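PDB 4CVU: beta-mannosidase from Trichoderma harzianum, which probably hydrolyses terminal beta-D-mannose residues from the non-reducing ends of beta-mannosides, as a retaining glycoside hydrolase of family 2. Local coordinates for residues W106-G111 against R216-S221; Y227-D232 against D259-L264; L864-N869 against V931-L936; G897-N902 against K912-T917. All coordinates share one frame; numbering follows the deposited sequence.

Contact 1. Residues W106-G111 against R216-S221; sequences WLVFDG and RIVQLS
W106-V108 and R216-V218 are antiparallel neighbours, the two central strands of a four-stranded sheet in the N-terminal galactose-binding-like domain. Four backbone hydrogen bonds join them in two hydrogen-bonded pairs, W106 with V218 and V108 with R216; W106 N reaches V218 O at 2.8 Å and V108 N reaches R216 O at 2.9 Å.

Charge closes the end of the pairing. R216 grips D110 end-on, NH1 to OD1 and NH2 to OD2, both 2.9 Å. The carboxylate oxygens lie near the guanidinium plane, yet the nitrogens come from above the carboxylate, the two planes being 56° apart. Bends at chi2 (-75°) and chi3 (-54°) fold the arginine back so that its NH1 edge also meets V108 CG1. D110 OD1 has a second donor in Q134. A leucine in place of R216 is likely to leave the D110 carboxylate without its charged mate and more able to turn.

Apolar contacts occupy both faces. On that of W106, V108 CG2 meets V218 CG2 at 3.9 Å, and L220 CD1 approaches W106 CD1; strands 227-237 and 252-261 cover this side. On the other, side by side, L107 CD2 lies 3.8 Å from I217 CG1.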
loop_
_atom_site.group_PDB
_atom_site.type_symbol
_atom_site.label_atom_id
_atom_site.label_comp_id
_atom_site.label_asym_id
_atom_site.label_seq_id
_atom_site.Cartn_x
_atom_site.Cartn_y
_atom_site.Cartn_z
ATOM N N TRP A 106 36.660 28.930 6.146
ATOM C CA TRP A 106 36.526 27.577 6.685
ATOM C C TRP A 106 35.222 26.893 6.250
ATOM O O TRP A 106 34.184 27.532 6.111
ATOM C CB TRP A 106 36.554 27.619 8.217
ATOM C CG TRP A 106 37.873 28.015 8.790
ATOM C CD1 TRP A 106 38.321 29.293 9.017
ATOM C CD2 TRP A 106 38.920 27.140 9.221
ATOM N NE1 TRP A 106 39.582 29.264 9.564
ATOM C CE2 TRP A 106 39.979 27.957 9.698
ATOM C CE3 TRP A 106 39.077 25.752 9.241
ATOM C CZ2 TRP A 106 41.175 27.421 10.196
ATOM C CZ3 TRP A 106 40.238 25.211 9.739
ATOM C CH2 TRP A 106 41.301 26.053 10.203
ATOM N N LEU A 107 35.307 25.584 6.041
ATOM C CA LEU A 107 34.123 24.724 5.985
ATOM C C LEU A 107 33.934 24.138 7.372
ATOM O O LEU A 107 34.863 23.563 7.943
ATOM C CB LEU A 107 34.306 23.590 4.972
ATOM C CG LEU A 107 34.629 23.983 3.533
ATOM C CD1 LEU A 107 34.829 22.751 2.667
ATOM C CD2 LEU A 107 33.533 24.860 2.969
ATOM N N VAL A 108 32.733 24.278 7.913
ATOM C CA VAL A 108 32.406 23.651 9.191
ATOM C C VAL A 108 31.225 22.711 8.993
ATOM O O VAL A 108 30.156 23.144 8.586
ATOM C CB VAL A 108 32.091 24.685 10.291
ATOM C CG1 VAL A 108 31.842 23.982 11.617
ATOM C CG2 VAL A 108 33.254 25.675 10.451
ATOM N N PHE A 109 31.447 21.436 9.300
ATOM C CA PHE A 109 30.444 20.375 9.119
ATOM C C PHE A 109 30.108 19.747 10.459
ATOM O O PHE A 109 30.958 19.115 11.089
ATOM C CB PHE A 109 30.975 19.281 8.189
ATOM C CG PHE A 109 31.241 19.740 6.777
ATOM C CD1 PHE A 109 30.190 20.078 5.936
ATOM C CD2 PHE A 109 32.535 19.785 6.275
ATOM C CE1 PHE A 109 30.402 20.472 4.633
ATOM C CE2 PHE A 109 32.767 20.183 4.963
ATOM C CZ PHE A 109 31.704 20.538 4.147
ATOM N N ASP A 110 28.882 19.935 10.918
ATOM C CA ASP A 110 28.487 19.355 12.198
ATOM C C ASP A 110 28.224 17.833 12.092
ATOM O O ASP A 110 28.219 17.121 13.123
ATOM C CB ASP A 110 27.276 20.074 12.788
ATOM C CG ASP A 110 27.587 21.494 13.212
ATOM O OD1 ASP A 110 28.744 21.963 13.085
ATOM O OD2 ASP A 110 26.656 22.168 13.648
ATOM N N GLY A 111 28.063 17.326 10.867
ATOM C CA GLY A 111 27.975 15.877 10.685
ATOM C C GLY A 111 27.909 15.432 9.238
ATOM O O GLY A 111 27.079 15.929 8.462
ATOM N N ARG A 216 28.155 24.802 7.459
ATOM C CA ARG A 216 28.239 26.149 6.925
ATOM C C ARG A 216 29.639 26.547 6.521
ATOM O O ARG A 216 30.580 25.849 6.798
ATOM C CB ARG A 216 27.602 27.154 7.878
ATOM C CG ARG A 216 28.441 27.674 9.005
ATOM C CD ARG A 216 28.680 26.736 10.165
ATOM N NE ARG A 216 27.488 26.173 10.764
ATOM C CZ ARG A 216 27.517 25.137 11.579
ATOM N NH1 ARG A 216 28.652 24.585 11.896
ATOM N NH2 ARG A 216 26.411 24.604 12.026
ATOM N N ILE A 217 29.734 27.669 5.824
ATOM C CA ILE A 217 31.017 28.272 5.493
ATOM C C ILE A 217 31.233 29.501 6.352
ATOM O O ILE A 217 30.334 30.315 6.495
ATOM C CB ILE A 217 31.123 28.696 4.032
ATOM C CG1 ILE A 217 30.790 27.533 3.111
ATOM C CG2 ILE A 217 32.534 29.112 3.725
ATOM C CD1 ILE A 217 30.622 27.916 1.655
ATOM N N VAL A 218 32.411 29.595 6.969
ATOM C CA VAL A 218 32.728 30.714 7.851
ATOM C C VAL A 218 33.912 31.495 7.271
ATOM O O VAL A 218 34.979 30.917 7.066
ATOM C CB VAL A 218 33.099 30.234 9.258
ATOM C CG1 VAL A 218 33.291 31.418 10.206
ATOM C CG2 VAL A 218 32.043 29.297 9.803
ATOM N N GLN A 219 33.697 32.787 6.985
ATOM C CA GLN A 219 34.771 33.707 6.597
ATOM C C GLN A 219 35.155 34.650 7.747
ATOM O O GLN A 219 34.347 35.455 8.214
ATOM C CB GLN A 219 34.428 34.488 5.332
ATOM C CG GLN A 219 34.992 33.809 4.099
ATOM C CD GLN A 219 34.820 34.608 2.827
ATOM O OE1 GLN A 219 33.938 35.460 2.715
ATOM N NE2 GLN A 219 35.678 34.331 1.853
ATOM N N LEU A 220 36.404 34.509 8.192
ATOM C CA LEU A 220 36.939 35.253 9.343
ATOM C C LEU A 220 37.978 36.274 8.898
ATOM O O LEU A 220 38.938 35.912 8.223
ATOM C CB LEU A 220 37.609 34.303 10.333
ATOM C CG LEU A 220 36.755 33.154 10.830
ATOM C CD1 LEU A 220 37.613 32.275 11.728
ATOM C CD2 LEU A 220 35.517 33.655 11.559
ATOM N N SER A 221 37.792 37.530 9.302
ATOM C CA SER A 221 38.734 38.607 8.979
ATOM C C SER A 221 39.769 38.823 10.093
ATOM O O SER A 221 39.481 38.628 11.282
ATOM C CB SER A 221 37.969 39.898 8.674
ATOM O OG SER A 221 36.964 40.136 9.632
#

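Contact 2. Residues Y227-D232 against D259-L264; sequences YSLNTD and DFLGTL. With MAN (alpha-D-mannopyranose), chain E.
The border of the seven-stranded antiparallel sheet in the immunoglobulin-like domain of family 2 is formed here, where Y227-N230, on an outermost strand, pairs with D259-L261. Y227 and L261 make a hydrogen-bonded pair, with Y227 N 2.7 Å from L261 O. Further along, a beta bulge sets two residues against one: L229 N donates to D259 O at 3.0 Å, and D259 N donates to N230 O at 2.8 Å. The bulge turns L229 N out of the usual alignment, and it meets D259 O from 45° above the carbonyl plane.

It also directs L229 toward the partner strand, where its side chain crosses that of L261 at about a right angle, L229 CD1 3.8 Å from L261 CG. The Y227 ring lies alongside L261, with Y227 CD2 4.1 Å from L261 CD1. W106 and V108 of the neighbouring domain pack on this group.

With D259 CG anti to its own carbonyl carbon (chi1 -58°), the carboxylate lies alongside the N230 side chain, both pointing the same way. OD1 accepts a hydrogen bond of 2.7 Å from O6 of a mannose in a glycan attached to the protein, and a further one involves T298 OG1. OD2 forms a salt bridge with R473 and accepts from a water that N230 ND2 also holds. With a leucine in place of D259, R473 would probably lack this counter-charge, and the mannose O6 and the water would lose this acceptor. A second water, hydrogen-bonded to S228 OG and T231 OG1, donates to D259 O at 2.6 Å.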
loop_
_atom_site.group_PDB
_atom_site.type_symbol
_atom_site.label_atom_id
_atom_site.label_comp_id
_atom_site.label_asym_id
_atom_site.label_seq_id
_atom_site.Cartn_x
_atom_site.Cartn_y
_atom_site.Cartn_z
ATOM N N TYR A 227 34.932 32.453 15.560
ATOM C CA TYR A 227 33.768 31.573 15.355
ATOM C C TYR A 227 33.736 30.442 16.391
ATOM O O TYR A 227 34.732 29.774 16.606
ATOM C CB TYR A 227 33.781 30.975 13.951
ATOM C CG TYR A 227 32.705 29.920 13.799
ATOM C CD1 TYR A 227 31.377 30.279 13.642
ATOM C CD2 TYR A 227 33.019 28.574 13.882
ATOM C CE1 TYR A 227 30.375 29.316 13.542
ATOM C CE2 TYR A 227 32.032 27.608 13.801
ATOM C CZ TYR A 227 30.715 27.977 13.614
ATOM O OH TYR A 227 29.742 26.990 13.519
ATOM N N SER A 228 32.584 30.217 17.002
ATOM C CA SER A 228 32.453 29.202 18.050
ATOM C C SER A 228 32.188 27.811 17.452
ATOM O O SER A 228 31.203 27.614 16.750
ATOM C CB SER A 228 31.307 29.567 18.989
ATOM O OG SER A 228 31.100 28.530 19.916
ATOM N N LEU A 229 33.068 26.856 17.737
ATOM C CA LEU A 229 32.885 25.473 17.289
ATOM C C LEU A 229 32.047 24.639 18.247
ATOM O O LEU A 229 31.145 23.914 17.822
ATOM C CB LEU A 229 34.243 24.776 17.130
ATOM C CG LEU A 229 35.030 25.164 15.885
ATOM C CD1 LEU A 229 36.494 24.817 16.055
ATOM C CD2 LEU A 229 34.447 24.511 14.638
ATOM N N ASN A 230 32.366 24.733 19.531
ATOM C CA ASN A 230 31.854 23.816 20.556
ATOM C C ASN A 230 32.199 24.400 21.951
ATOM O O ASN A 230 33.233 25.052 22.120
ATOM C CB ASN A 230 32.505 22.434 20.397
ATOM C CG ASN A 230 31.841 21.361 21.241
ATOM O OD1 ASN A 230 30.703 21.516 21.661
ATOM N ND2 ASN A 230 32.539 20.243 21.458
ATOM N N THR A 231 31.351 24.149 22.944
ATOM C CA THR A 231 31.516 24.752 24.279
ATOM C C THR A 231 31.176 23.745 25.381
ATOM O O THR A 231 30.063 23.217 25.424
ATOM C CB THR A 231 30.618 25.993 24.413
ATOM O OG1 THR A 231 31.016 26.997 23.450
ATOM C CG2 THR A 231 30.709 26.587 25.819
ATOM N N ASP A 232 32.150 23.469 26.249
ATOM C CA ASP A 232 31.972 22.567 27.390
ATOM C C ASP A 232 31.712 23.429 28.612
ATOM O O ASP A 232 32.600 24.202 29.028
ATOM C CB ASP A 232 33.216 21.692 27.566
ATOM C CG ASP A 232 33.073 20.653 28.707
ATOM O OD1 ASP A 232 32.230 20.833 29.631
ATOM O OD2 ASP A 232 33.863 19.662 28.690
ATOM N N ASP A 259 35.826 26.038 22.327
ATOM C CA ASP A 259 36.561 25.754 21.096
ATOM C C ASP A 259 36.157 26.765 20.012
ATOM O O ASP A 259 35.009 27.186 19.969
ATOM C CB ASP A 259 36.287 24.322 20.613
ATOM C CG ASP A 259 36.647 23.274 21.663
ATOM O OD1 ASP A 259 37.657 23.473 22.352
ATOM O OD2 ASP A 259 35.908 22.262 21.817
ATOM N N PHE A 260 37.101 27.150 19.147
ATOM C CA PHE A 260 36.858 28.221 18.163
ATOM C C PHE A 260 37.785 28.159 16.934
ATOM O O PHE A 260 38.757 27.414 16.910
ATOM C CB PHE A 260 36.983 29.594 18.852
ATOM C CG PHE A 260 38.345 29.841 19.488
ATOM C CD1 PHE A 260 39.398 30.362 18.748
ATOM C CD2 PHE A 260 38.576 29.515 20.818
ATOM C CE1 PHE A 260 40.661 30.556 19.328
ATOM C CE2 PHE A 260 39.826 29.700 21.397
ATOM C CZ PHE A 260 40.874 30.218 20.658
ATOM N N LEU A 261 37.429 28.916 15.903
ATOM C CA LEU A 261 38.341 29.299 14.828
ATOM C C LEU A 261 38.419 30.862 14.820
ATOM O O LEU A 261 37.466 31.486 15.228
ATOM C CB LEU A 261 37.800 28.789 13.485
ATOM C CG LEU A 261 37.402 27.313 13.349
ATOM C CD1 LEU A 261 36.474 27.095 12.160
ATOM C CD2 LEU A 261 38.603 26.384 13.245
ATOM N N GLY A 262 39.506 31.542 14.439
ATOM C CA GLY A 262 40.876 31.073 14.340
ATOM C C GLY A 262 41.800 31.685 15.421
ATOM O O GLY A 262 42.216 30.979 16.347
ATOM N N THR A 263 42.140 32.976 15.331
ATOM C CA THR A 263 43.267 33.526 16.160
ATOM C C THR A 263 42.871 34.361 17.397
ATOM O O THR A 263 42.429 35.500 17.274
ATOM C CB THR A 263 44.237 34.382 15.319
ATOM O OG1 THR A 263 44.635 33.667 14.149
ATOM C CG2 THR A 263 45.479 34.732 16.123
ATOM N N LEU A 264 43.045 33.791 18.585
ATOM C CA LEU A 264 42.775 34.497 19.837
ATOM C C LEU A 264 44.094 35.067 20.381
ATOM O O LEU A 264 45.011 34.295 20.686
ATOM C CB LEU A 264 42.178 33.563 20.901
ATOM C CG LEU A 264 41.937 34.153 22.305
ATOM C CD1 LEU A 264 41.012 35.358 22.246
ATOM C CD2 LEU A 264 41.396 33.125 23.288
HETATM C C1 MAN E . 42.197 18.497 21.999
HETATM C C2 MAN E . 42.700 19.266 20.797
HETATM C C3 MAN E . 42.903 20.724 21.183
HETATM C C4 MAN E . 41.657 21.288 21.893
HETATM C C5 MAN E . 41.106 20.347 22.953
HETATM C C6 MAN E . 39.769 20.842 23.494
HETATM O O2 MAN E . 41.734 19.203 19.755
HETATM O O3 MAN E . 43.142 21.477 20.010
HETATM O O4 MAN E . 41.965 22.491 22.569
HETATM O O5 MAN E . 40.973 19.062 22.453
HETATM O O6 MAN E . 38.804 21.011 22.480
HETATM O O HOH W 1 33.049 28.071 21.505
HETATM O O HOH W 2 35.164 20.208 20.228
#

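Contact 3. Residues L864-N869 against V931-L936; sequences LHLSYN and VTVESL
L864, L866 and V933 carry most of this contact, which joins the two layers of the C-terminal immunoglobulin-fold domain. Strand 864-869 is an outermost strand of a four-stranded sheet, and strand 932-934 one of a three-stranded sheet. The short segments run nearly antiparallel, at 155°, but their axes stay 7.7 Å apart. They meet through side chains and not as paired strands; the backbones of H865 and S867 bond to strand 874-879, those of T932 and E934 to strand 884-890.

L866 has the largest buried surface. Its CB rests 3.7 Å from V933 CG1, while CD2 reaches over the partner backbone and comes to 3.7 Å from V931 O and 3.9 Å from T932 C. With CG anti to the backbone N (chi1 178°), the leucine extends from its own sheet toward the facing one. V877 and L889 also touch it.

L864 works at the other end of the contact. Its CD1 meets V933 CG2 at 3.9 Å and lies against the main chain of E934, 3.8 Å from the carbonyl carbon, with S935 CB a little farther off.

V933 thus sits between the two leucines: CG2 meets L864 CD1, while CG1 packs on L866 CB and also approaches L864 CB. Its CG1 lies between the backbone N and the carbonyl carbon (chi1 65°), which turns that methyl chiefly toward L866 and CG2 toward L864 CD1. H865, T932 and E934 point away from the interface, E934 packing on H673 of helix 664-692. V931 completes the apolar patch, its CG1 4.2 Å from L866 CD2.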
loop_
_atom_site.group_PDB
_atom_site.type_symbol
_atom_site.label_atom_id
_atom_site.label_comp_id
_atom_site.label_asym_id
_atom_site.label_seq_id
_atom_site.Cartn_x
_atom_site.Cartn_y
_atom_site.Cartn_z
ATOM N N LEU A 864 -20.956 -3.164 25.781
ATOM C CA LEU A 864 -20.326 -1.900 26.069
ATOM C C LEU A 864 -21.038 -0.792 25.324
ATOM O O LEU A 864 -21.463 -0.991 24.194
ATOM C CB LEU A 864 -18.855 -1.912 25.630
ATOM C CG LEU A 864 -17.855 -2.736 26.434
ATOM C CD1 LEU A 864 -16.597 -2.934 25.623
ATOM C CD2 LEU A 864 -17.520 -2.022 27.729
ATOM N N HIS A 865 -21.246 0.306 25.988
ATOM C CA HIS A 865 -21.683 1.564 25.325
ATOM C C HIS A 865 -20.583 2.712 25.377
ATOM O O HIS A 865 -19.799 2.947 26.331
ATOM C CB HIS A 865 -22.935 2.144 26.013
ATOM C CG HIS A 865 -24.217 1.408 25.740
ATOM N ND1 HIS A 865 -24.424 0.097 26.107
ATOM C CD2 HIS A 865 -25.379 1.824 25.178
ATOM C CE1 HIS A 865 -25.650 -0.267 25.774
ATOM N NE2 HIS A 865 -26.254 0.766 25.212
ATOM N N LEU A 866 -20.514 3.401 24.254
ATOM C CA LEU A 866 -19.475 4.396 24.128
ATOM C C LEU A 866 -20.095 5.648 23.556
ATOM O O LEU A 866 -20.891 5.570 22.624
ATOM C CB LEU A 866 -18.365 3.868 23.197
ATOM C CG LEU A 866 -17.179 4.780 22.882
ATOM C CD1 LEU A 866 -16.358 4.992 24.124
ATOM C CD2 LEU A 866 -16.301 4.219 21.751
ATOM N N SER A 867 -19.751 6.788 24.139
ATOM C CA SER A 867 -20.236 8.080 23.642
ATOM C C SER A 867 -19.185 9.120 23.893
ATOM O O SER A 867 -18.296 8.928 24.732
ATOM C CB SER A 867 -21.556 8.483 24.336
ATOM O OG SER A 867 -21.460 8.362 25.739
ATOM N N TYR A 868 -19.293 10.224 23.171
ATOM C CA TYR A 868 -18.356 11.316 23.333
ATOM C C TYR A 868 -19.080 12.618 23.659
ATOM O O TYR A 868 -20.132 12.912 23.078
ATOM C CB TYR A 868 -17.530 11.524 22.059
ATOM C CG TYR A 868 -16.472 12.597 22.193
ATOM C CD1 TYR A 868 -15.341 12.391 22.976
ATOM C CD2 TYR A 868 -16.591 13.803 21.511
ATOM C CE1 TYR A 868 -14.354 13.379 23.099
ATOM C CE2 TYR A 868 -15.601 14.785 21.611
ATOM C CZ TYR A 868 -14.507 14.568 22.408
ATOM O OH TYR A 868 -13.564 15.518 22.510
ATOM N N ASN A 869 -18.492 13.382 24.574
ATOM C CA ASN A 869 -19.069 14.659 25.013
ATOM C C ASN A 869 -18.148 15.757 24.545
ATOM O O ASN A 869 -17.023 15.855 24.996
ATOM C CB ASN A 869 -19.246 14.685 26.531
ATOM C CG ASN A 869 -19.979 15.933 27.018
ATOM O OD1 ASN A 869 -19.538 17.056 26.769
ATOM N ND2 ASN A 869 -21.113 15.737 27.723
ATOM N N VAL A 931 -13.927 6.491 16.808
ATOM C CA VAL A 931 -13.293 5.733 17.905
ATOM C C VAL A 931 -14.151 4.528 18.188
ATOM O O VAL A 931 -15.376 4.645 18.146
ATOM C CB VAL A 931 -13.158 6.583 19.165
ATOM C CG1 VAL A 931 -12.655 5.747 20.348
ATOM C CG2 VAL A 931 -12.229 7.762 18.922
ATOM N N THR A 932 -13.545 3.385 18.588
ATOM C CA THR A 932 -14.309 2.186 18.870
ATOM C C THR A 932 -13.848 1.671 20.229
ATOM O O THR A 932 -12.804 2.114 20.716
ATOM C CB THR A 932 -14.048 1.037 17.845
ATOM O OG1 THR A 932 -12.672 0.591 17.967
ATOM C CG2 THR A 932 -14.304 1.493 16.395
ATOM N N VAL A 933 -14.667 0.832 20.849
ATOM C CA VAL A 933 -14.310 0.174 22.135
ATOM C C VAL A 933 -14.515 -1.332 22.034
ATOM O O VAL A 933 -15.370 -1.800 21.304
ATOM C CB VAL A 933 -15.084 0.797 23.333
ATOM C CG1 VAL A 933 -16.586 0.570 23.248
ATOM C CG2 VAL A 933 -14.564 0.253 24.691
ATOM N N GLU A 934 -13.748 -2.123 22.802
ATOM C CA GLU A 934 -13.893 -3.548 22.707
ATOM C C GLU A 934 -13.346 -4.070 23.995
ATOM O O GLU A 934 -12.866 -3.281 24.800
ATOM C CB GLU A 934 -13.049 -4.120 21.556
ATOM C CG GLU A 934 -11.547 -4.152 21.850
ATOM C CD GLU A 934 -10.738 -4.472 20.617
ATOM O OE1 GLU A 934 -10.793 -3.677 19.610
ATOM O OE2 GLU A 934 -10.065 -5.538 20.620
ATOM N N SER A 935 -13.452 -5.388 24.164
ATOM C CA SER A 935 -12.895 -6.078 25.355
ATOM C C SER A 935 -12.381 -7.471 25.017
ATOM O O SER A 935 -12.473 -7.971 23.908
ATOM C CB SER A 935 -13.965 -6.139 26.460
ATOM O OG SER A 935 -15.005 -7.110 26.205
ATOM N N LEU A 936 -11.899 -8.173 26.025
ATOM C CA LEU A 936 -11.453 -9.511 25.811
ATOM C C LEU A 936 -12.485 -10.363 25.108
ATOM O O LEU A 936 -12.137 -11.224 24.262
ATOM C CB LEU A 936 -11.160 -10.120 27.194
ATOM C CG LEU A 936 -10.355 -11.394 27.213
ATOM C CD1 LEU A 936 -8.888 -11.181 26.848
ATOM C CD2 LEU A 936 -10.467 -11.980 28.625
#

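Contact 4. Residues G897-N902 against K912-T917; sequences GFFDDN and KEVGFT
K912 NZ forms a salt bridge of 2.9 Å with D901 OD2, using the lone pair turned away from OD1; the lysine bends at chi3 and chi4 to get there. R735 holds OD1 of the same carboxylate. E913 takes part through its backbone, where two waters donate to its O and also to D900, one to each carboxylate oxygen. V914 packs CG1 at 3.7 Å against F899 CB.

G915 is held twice by D900: D900 N donates to G915 O, and G915 N donates to D900 OD2 at 2.9 Å from far above the carboxylate plane. F916 then sets its edge over the centre of the F899 ring in a T-shaped pair, centroids 4.7 Å apart and planes at 70°. A face of F916 lies over F898 N and its ring abuts G897, where a CB would clash with it. T917 N donates to F898 O at 2.9 Å, and its CB sits over the F898 ring in a CH-pi contact, 4.1 Å from the centroid.

The weakly bonded strand 897-899, at the edge of its immunoglobulin-fold sheet, is therefore held by aromatic packing as well as by its few backbone bonds, while the chain leaving it is fixed by two aspartates; D901, between K912 and R735, is likely to stay ionised.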
loop_
_atom_site.group_PDB
_atom_site.type_symbol
_atom_site.label_atom_id
_atom_site.label_comp_id
_atom_site.label_asym_id
_atom_site.label_seq_id
_atom_site.Cartn_x
_atom_site.Cartn_y
_atom_site.Cartn_z
ATOM N N GLY A 897 -2.132 10.761 19.331
ATOM C CA GLY A 897 -2.349 11.024 20.722
ATOM C C GLY A 897 -2.481 9.780 21.555
ATOM O O GLY A 897 -2.047 8.713 21.149
ATOM N N PHE A 898 -3.105 9.910 22.716
ATOM C CA PHE A 898 -3.310 8.787 23.606
ATOM C C PHE A 898 -4.425 9.108 24.613
ATOM O O PHE A 898 -4.632 10.264 24.976
ATOM C CB PHE A 898 -2.003 8.392 24.296
ATOM C CG PHE A 898 -1.247 9.553 24.903
ATOM C CD1 PHE A 898 -1.579 10.024 26.178
ATOM C CD2 PHE A 898 -0.221 10.181 24.209
ATOM C CE1 PHE A 898 -0.896 11.097 26.752
ATOM C CE2 PHE A 898 0.470 11.257 24.767
ATOM C CZ PHE A 898 0.114 11.726 26.042
ATOM N N PHE A 899 -5.106 8.067 25.061
ATOM C CA PHE A 899 -6.173 8.165 26.058
ATOM C C PHE A 899 -5.555 8.250 27.469
ATOM O O PHE A 899 -4.427 7.790 27.694
ATOM C CB PHE A 899 -7.092 6.948 25.966
ATOM C CG PHE A 899 -7.832 6.840 24.659
ATOM C CD1 PHE A 899 -9.045 7.521 24.467
ATOM C CD2 PHE A 899 -7.338 6.047 23.619
ATOM C CE1 PHE A 899 -9.729 7.449 23.255
ATOM C CE2 PHE A 899 -8.013 5.976 22.406
ATOM C CZ PHE A 899 -9.221 6.667 22.233
ATOM N N ASP A 900 -6.327 8.779 28.426
ATOM C CA ASP A 900 -5.812 8.916 29.801
ATOM C C ASP A 900 -5.860 7.601 30.550
ATOM O O ASP A 900 -5.330 7.477 31.644
ATOM C CB ASP A 900 -6.523 10.033 30.574
ATOM C CG ASP A 900 -7.961 9.707 30.923
ATOM O OD1 ASP A 900 -8.323 8.516 31.057
ATOM O OD2 ASP A 900 -8.748 10.671 31.121
ATOM N N ASP A 901 -6.510 6.612 29.939
ATOM C CA ASP A 901 -6.478 5.252 30.446
ATOM C C ASP A 901 -6.926 4.306 29.335
ATOM O O ASP A 901 -7.600 4.729 28.401
ATOM C CB ASP A 901 -7.418 5.082 31.641
ATOM C CG ASP A 901 -7.029 3.893 32.512
ATOM O OD1 ASP A 901 -5.900 3.383 32.356
ATOM O OD2 ASP A 901 -7.857 3.454 33.328
ATOM N N ASN A 902 -6.505 3.056 29.429
ATOM C CA ASN A 902 -6.893 2.045 28.465
ATOM C C ASN A 902 -6.542 0.676 29.029
ATOM O O ASN A 902 -5.766 0.599 29.986
ATOM C CB ASN A 902 -6.200 2.287 27.108
ATOM C CG ASN A 902 -7.120 2.076 25.937
ATOM O OD1 ASN A 902 -8.182 1.486 26.083
ATOM N ND2 ASN A 902 -6.726 2.557 24.767
ATOM N N LYS A 912 -17.136 5.065 33.467
ATOM C CA LYS A 912 -15.789 5.573 33.370
ATOM C C LYS A 912 -15.722 6.650 32.308
ATOM O O LYS A 912 -16.221 6.479 31.210
ATOM C CB LYS A 912 -14.800 4.458 33.013
ATOM C CG LYS A 912 -13.385 5.027 32.922
ATOM C CD LYS A 912 -12.353 3.974 32.654
ATOM C CE LYS A 912 -11.543 3.645 33.890
ATOM N NZ LYS A 912 -10.430 4.601 34.104
ATOM N N GLU A 913 -15.067 7.742 32.650
ATOM C CA GLU A 913 -14.757 8.783 31.711
ATOM C C GLU A 913 -13.288 8.663 31.296
ATOM O O GLU A 913 -12.402 8.426 32.131
ATOM C CB GLU A 913 -14.971 10.133 32.344
ATOM C CG GLU A 913 -16.400 10.368 32.797
ATOM C CD GLU A 913 -16.556 11.741 33.395
ATOM O OE1 GLU A 913 -15.499 12.405 33.493
ATOM O OE2 GLU A 913 -17.716 12.145 33.770
ATOM N N VAL A 914 -13.042 8.813 30.000
ATOM C CA VAL A 914 -11.675 8.720 29.461
ATOM C C VAL A 914 -11.464 9.873 28.505
ATOM O O VAL A 914 -12.171 9.987 27.524
ATOM C CB VAL A 914 -11.473 7.379 28.716
ATOM C CG1 VAL A 914 -10.071 7.288 28.160
ATOM C CG2 VAL A 914 -11.736 6.177 29.637
ATOM N N GLY A 915 -10.512 10.748 28.819
ATOM C CA GLY A 915 -10.085 11.814 27.892
ATOM C C GLY A 915 -8.953 11.360 26.970
ATOM O O GLY A 915 -8.410 10.270 27.131
ATOM N N PHE A 916 -8.612 12.215 26.013
ATOM C CA PHE A 916 -7.603 11.947 25.000
ATOM C C PHE A 916 -6.757 13.200 24.843
ATOM O O PHE A 916 -7.289 14.302 24.685
ATOM C CB PHE A 916 -8.292 11.611 23.659
ATOM C CG PHE A 916 -7.364 11.099 22.570
ATOM C CD1 PHE A 916 -7.060 9.750 22.476
ATOM C CD2 PHE A 916 -6.857 11.950 21.610
ATOM C CE1 PHE A 916 -6.230 9.260 21.465
ATOM C CE2 PHE A 916 -6.047 11.473 20.581
ATOM C CZ PHE A 916 -5.720 10.126 20.521
ATOM N N THR A 917 -5.442 13.026 24.881
ATOM C CA THR A 917 -4.506 14.098 24.543
ATOM C C THR A 917 -4.339 14.179 23.031
ATOM O O THR A 917 -3.694 13.333 22.440
ATOM C CB THR A 917 -3.176 13.827 25.234
ATOM O OG1 THR A 917 -3.413 13.774 26.642
ATOM C CG2 THR A 917 -2.139 14.885 24.919
HETATM O O HOH W 3 -4.669 11.630 27.750
HETATM O O HOH W 4 -10.877 10.997 32.455
HETATM O O HOH W 5 -10.055 7.188 33.076
#

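How the contacts relate
From the N terminus, contact 1 comes first, joining 106-111 to 216-221 and closing a loop of about a hundred residues within the galactose-binding-like domain. The chain passes almost directly into contact 2, a shorter closure between consecutive strands of the next, immunoglobulin-like domain. These two are in series and touch: W106 CG lies 3.8 Å from L261 CD1, tying the domains together. Contact 3 then joins the first and last strands of the C-terminal domain, and contact 4 is nested inside its loop. They meet where V931 CG1 packs on F899 CZ. The two pairs do not touch; their centres lie about 49 to 59 Å apart.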